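Putative uncharacterized protein TTHB187 (Thermus thermophilus HB8, PDB 3SK9) cleaves single-stranded DNA through its metal-dependent HD nuclease domain, the part present here, as the Cas3 nuclease and helicase of CRISPR antiviral defence. Local coordinates at residues 56-70 and 175-187. Sequence-based numbering, arbitrary orientation.
Sequences WGLPEEGALAWAAAL and EEVFRRLGAPLPP
Pro186 stands with its CG-CD edge on one face of the Trp66 indole: its CD sits 3.5 Å from the centroid of the six-membered ring, almost on the ring normal, a CH-pi contact, while CG covers CE2 and NE1. Leu70 CD1 packs on the opposite indole face, so the ring is held between a proline and a leucine. With CG anti to the backbone N (chi1 160°), Trp66 reaches out to the proline-rich loop 183-187, crossing Pro186 at about a right angle. The outer rim of that ring, at CZ3, meets Phe178 CE1 at 3.5 Å; the two rings are inclined at 70°. Ala69 CB stands over the centre of the Phe178 ring, 4.0 Å from its centroid, and also touches Ala183 CB at 3.7 Å. Farther along, Leu58 spreads its two methyls between prolines, CD1 against Pro184 CG and CD2 against Pro187 CD. Pro184 CD rests 3.5 Å from Gly62 O, close to the helix backbone where no side chain intervenes.

A Schellman motif closes helix 165-181, with positive phi at Gly182 and Ala183 N bonded to Phe178 O (3.1 Å); the chain then turns aside and crosses helix 60-70 toward its N-terminal end. The axes of helix 60-70 and helix 175-181 approach to 9.2 Å, nearly antiparallel at 153°. At the pyrrole edge of the indole, Trp66 NE1 lies over the centre of one face of the Trp56 ring, which also packs on Leu135 of helix 129-138; Val177 reaches Met30 of helix 26-43, the helix carrying the metal ligand His29. No hydrogen bond joins the segments, and Pro184 O, buried beside Trp66 CE3, has no polar partner in the model. Cohesion between these parts of the HD domain therefore rests on van der Waals and CH-pi contacts.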
# COMPACT_ATOMS: atom_id res chain seq x y z
N TRP A 56 -2.69 -10.11 13.78
CA TRP A 56 -2.79 -10.99 12.60
C TRP A 56 -2.51 -12.48 12.88
O TRP A 56 -2.54 -13.29 11.96
CB TRP A 56 -1.88 -10.44 11.50
CG TRP A 56 -2.32 -9.02 11.17
CD1 TRP A 56 -1.63 -7.85 11.38
CD2 TRP A 56 -3.59 -8.65 10.62
NE1 TRP A 56 -2.40 -6.77 10.99
CE2 TRP A 56 -3.61 -7.24 10.52
CE3 TRP A 56 -4.69 -9.37 10.17
CZ2 TRP A 56 -4.73 -6.53 9.99
CZ3 TRP A 56 -5.79 -8.68 9.65
CH2 TRP A 56 -5.80 -7.29 9.58
N GLY A 57 -2.26 -12.82 14.15
CA GLY A 57 -1.95 -14.19 14.51
C GLY A 57 -0.73 -14.76 13.80
O GLY A 57 -0.70 -15.96 13.45
N LEU A 58 0.28 -13.93 13.60
CA LEU A 58 1.52 -14.36 12.94
C LEU A 58 2.72 -14.06 13.82
O LEU A 58 2.69 -13.10 14.60
CB LEU A 58 1.72 -13.63 11.60
CG LEU A 58 0.77 -13.97 10.43
CD1 LEU A 58 0.83 -12.87 9.32
CD2 LEU A 58 1.14 -15.34 9.88
N PRO A 59 3.79 -14.86 13.69
CA PRO A 59 5.07 -14.44 14.26
C PRO A 59 5.38 -13.03 13.78
O PRO A 59 5.02 -12.63 12.67
CB PRO A 59 6.08 -15.43 13.65
CG PRO A 59 5.27 -16.62 13.30
CD PRO A 59 3.94 -16.07 12.86
N GLU A 60 6.03 -12.27 14.64
CA GLU A 60 6.29 -10.87 14.36
C GLU A 60 6.86 -10.61 12.95
O GLU A 60 6.37 -9.72 12.26
CB GLU A 60 7.24 -10.32 15.41
CG GLU A 60 7.22 -8.82 15.43
CD GLU A 60 8.00 -8.27 16.59
OE1 GLU A 60 7.50 -8.35 17.74
OE2 GLU A 60 9.11 -7.78 16.33
N GLU A 61 7.88 -11.37 12.54
CA GLU A 61 8.49 -11.17 11.24
C GLU A 61 7.49 -11.35 10.07
O GLU A 61 7.52 -10.57 9.11
CB GLU A 61 9.66 -12.11 11.09
CG GLU A 61 10.44 -11.90 9.81
CD GLU A 61 11.85 -12.44 9.91
OE1 GLU A 61 12.35 -12.98 8.90
OE2 GLU A 61 12.44 -12.34 11.02
N GLY A 62 6.61 -12.35 10.15
CA GLY A 62 5.59 -12.56 9.14
C GLY A 62 4.52 -11.47 9.22
O GLY A 62 4.00 -11.03 8.20
N ALA A 63 4.20 -11.03 10.44
CA ALA A 63 3.17 -10.01 10.63
C ALA A 63 3.58 -8.69 9.95
O ALA A 63 2.77 -8.03 9.29
CB ALA A 63 2.91 -9.79 12.08
N LEU A 64 4.85 -8.31 10.12
CA LEU A 64 5.31 -7.05 9.53
C LEU A 64 5.39 -7.14 7.99
O LEU A 64 5.05 -6.19 7.28
CB LEU A 64 6.65 -6.61 10.12
CG LEU A 64 6.74 -6.54 11.65
CD1 LEU A 64 8.14 -5.99 12.03
CD2 LEU A 64 5.63 -5.72 12.31
N ALA A 65 5.82 -8.29 7.47
CA ALA A 65 5.83 -8.49 6.03
C ALA A 65 4.42 -8.44 5.43
O ALA A 65 4.24 -7.85 4.37
CB ALA A 65 6.53 -9.82 5.66
N TRP A 66 3.45 -9.11 6.08
CA TRP A 66 2.03 -9.03 5.71
C TRP A 66 1.51 -7.57 5.67
O TRP A 66 0.90 -7.10 4.67
CB TRP A 66 1.19 -9.86 6.70
CG TRP A 66 -0.27 -9.52 6.76
CD1 TRP A 66 -0.95 -8.91 7.82
CD2 TRP A 66 -1.27 -9.81 5.77
NE1 TRP A 66 -2.28 -8.78 7.51
CE2 TRP A 66 -2.50 -9.31 6.25
CE3 TRP A 66 -1.23 -10.42 4.51
CZ2 TRP A 66 -3.70 -9.44 5.53
CZ3 TRP A 66 -2.43 -10.54 3.79
CH2 TRP A 66 -3.64 -10.03 4.30
N ALA A 67 1.79 -6.83 6.73
CA ALA A 67 1.32 -5.45 6.82
C ALA A 67 2.00 -4.57 5.77
O ALA A 67 1.35 -3.71 5.15
CB ALA A 67 1.55 -4.87 8.25
N ALA A 68 3.29 -4.76 5.57
CA ALA A 68 4.00 -3.98 4.55
C ALA A 68 3.45 -4.20 3.15
O ALA A 68 3.35 -3.27 2.36
CB ALA A 68 5.56 -4.31 4.58
N ALA A 69 3.19 -5.45 2.81
CA ALA A 69 2.66 -5.80 1.48
C ALA A 69 1.26 -5.20 1.28
O ALA A 69 0.93 -4.68 0.20
CB ALA A 69 2.57 -7.31 1.36
N LEU A 70 0.44 -5.26 2.32
CA LEU A 70 -0.90 -4.70 2.22
C LEU A 70 -0.80 -3.21 1.93
O LEU A 70 -1.51 -2.65 1.11
CB LEU A 70 -1.64 -4.86 3.56
CG LEU A 70 -2.45 -6.10 3.88
CD1 LEU A 70 -2.99 -5.94 5.34
CD2 LEU A 70 -3.58 -6.31 2.84
N GLU A 175 -0.04 -9.85 -6.73
CA GLU A 175 0.78 -11.03 -6.55
C GLU A 175 2.26 -10.65 -6.56
O GLU A 175 3.05 -11.17 -5.78
CB GLU A 175 0.41 -12.05 -7.65
CG GLU A 175 0.86 -13.43 -7.40
CD GLU A 175 0.28 -14.04 -6.15
OE1 GLU A 175 -0.90 -13.77 -5.78
OE2 GLU A 175 1.05 -14.80 -5.51
N GLU A 176 2.67 -9.72 -7.42
CA GLU A 176 4.08 -9.33 -7.47
C GLU A 176 4.60 -8.71 -6.14
O GLU A 176 5.71 -8.94 -5.75
CB GLU A 176 4.31 -8.39 -8.64
CG GLU A 176 5.74 -8.03 -8.91
CD GLU A 176 6.52 -9.11 -9.68
OE1 GLU A 176 5.99 -10.21 -9.95
OE2 GLU A 176 7.69 -8.87 -10.02
N VAL A 177 3.80 -7.84 -5.54
CA VAL A 177 4.15 -7.23 -4.27
C VAL A 177 4.19 -8.28 -3.17
O VAL A 177 5.18 -8.38 -2.47
CB VAL A 177 3.14 -6.13 -3.92
CG1 VAL A 177 3.41 -5.58 -2.50
CG2 VAL A 177 3.24 -4.98 -4.98
N PHE A 178 3.14 -9.09 -3.03
CA PHE A 178 3.14 -10.13 -1.98
C PHE A 178 4.32 -11.08 -2.12
O PHE A 178 4.99 -11.44 -1.13
CB PHE A 178 1.82 -10.91 -1.98
CG PHE A 178 0.75 -10.25 -1.17
CD1 PHE A 178 0.33 -10.81 0.02
CD2 PHE A 178 0.24 -9.03 -1.54
CE1 PHE A 178 -0.62 -10.18 0.80
CE2 PHE A 178 -0.74 -8.38 -0.75
CZ PHE A 178 -1.17 -8.96 0.40
N ARG A 179 4.60 -11.48 -3.34
CA ARG A 179 5.73 -12.37 -3.58
C ARG A 179 7.09 -11.73 -3.26
O ARG A 179 7.93 -12.35 -2.62
CB ARG A 179 5.71 -12.87 -5.02
CG ARG A 179 6.85 -13.86 -5.32
CD ARG A 179 6.67 -14.50 -6.70
NE ARG A 179 6.28 -13.54 -7.74
CZ ARG A 179 5.06 -13.46 -8.26
NH1 ARG A 179 4.11 -14.31 -7.86
NH2 ARG A 179 4.78 -12.58 -9.20
N ARG A 180 7.30 -10.50 -3.70
CA ARG A 180 8.53 -9.77 -3.41
C ARG A 180 8.79 -9.56 -1.90
O ARG A 180 9.94 -9.59 -1.48
CB ARG A 180 8.57 -8.37 -4.06
CG ARG A 180 8.49 -8.33 -5.51
CD ARG A 180 9.81 -8.61 -6.07
NE ARG A 180 9.61 -8.34 -7.45
CZ ARG A 180 10.08 -7.32 -8.16
NH1 ARG A 180 11.02 -6.47 -7.75
NH2 ARG A 180 9.61 -7.26 -9.37
N LEU A 181 7.74 -9.29 -1.13
CA LEU A 181 7.83 -9.04 0.32
C LEU A 181 7.86 -10.31 1.14
O LEU A 181 8.16 -10.28 2.34
CB LEU A 181 6.63 -8.24 0.81
CG LEU A 181 6.80 -6.72 0.73
CD1 LEU A 181 7.73 -6.17 1.80
CD2 LEU A 181 7.26 -6.29 -0.66
N GLY A 182 7.52 -11.44 0.51
CA GLY A 182 7.51 -12.72 1.22
C GLY A 182 6.39 -12.75 2.25
O GLY A 182 6.53 -13.38 3.29
N ALA A 183 5.28 -12.06 1.94
CA ALA A 183 4.15 -11.93 2.87
C ALA A 183 3.37 -13.23 3.00
O ALA A 183 2.92 -13.76 2.00
CB ALA A 183 3.23 -10.84 2.37
N PRO A 184 3.16 -13.70 4.24
CA PRO A 184 2.24 -14.82 4.52
C PRO A 184 0.79 -14.33 4.73
O PRO A 184 0.57 -13.20 5.14
CB PRO A 184 2.78 -15.35 5.85
CG PRO A 184 3.22 -14.03 6.58
CD PRO A 184 3.75 -13.14 5.48
N LEU A 185 -0.19 -15.18 4.51
CA LEU A 185 -1.58 -14.87 4.86
C LEU A 185 -1.82 -15.16 6.35
O LEU A 185 -1.34 -16.15 6.88
CB LEU A 185 -2.55 -15.70 4.01
CG LEU A 185 -4.04 -15.34 4.14
CD1 LEU A 185 -4.34 -14.10 3.27
CD2 LEU A 185 -4.97 -16.55 3.76
N PRO A 186 -2.58 -14.30 7.01
CA PRO A 186 -2.93 -14.58 8.42
C PRO A 186 -3.79 -15.84 8.55
O PRO A 186 -4.62 -16.09 7.69
CB PRO A 186 -3.76 -13.36 8.83
CG PRO A 186 -3.27 -12.27 7.90
CD PRO A 186 -2.97 -12.95 6.59
N PRO A 187 -3.62 -16.59 9.62
CA PRO A 187 -4.46 -17.78 9.88
C PRO A 187 -5.94 -17.42 10.11
O PRO A 187 -6.22 -16.26 10.47
CB PRO A 187 -3.86 -18.37 11.17
CG PRO A 187 -2.50 -17.79 11.27
CD PRO A 187 -2.58 -16.42 10.65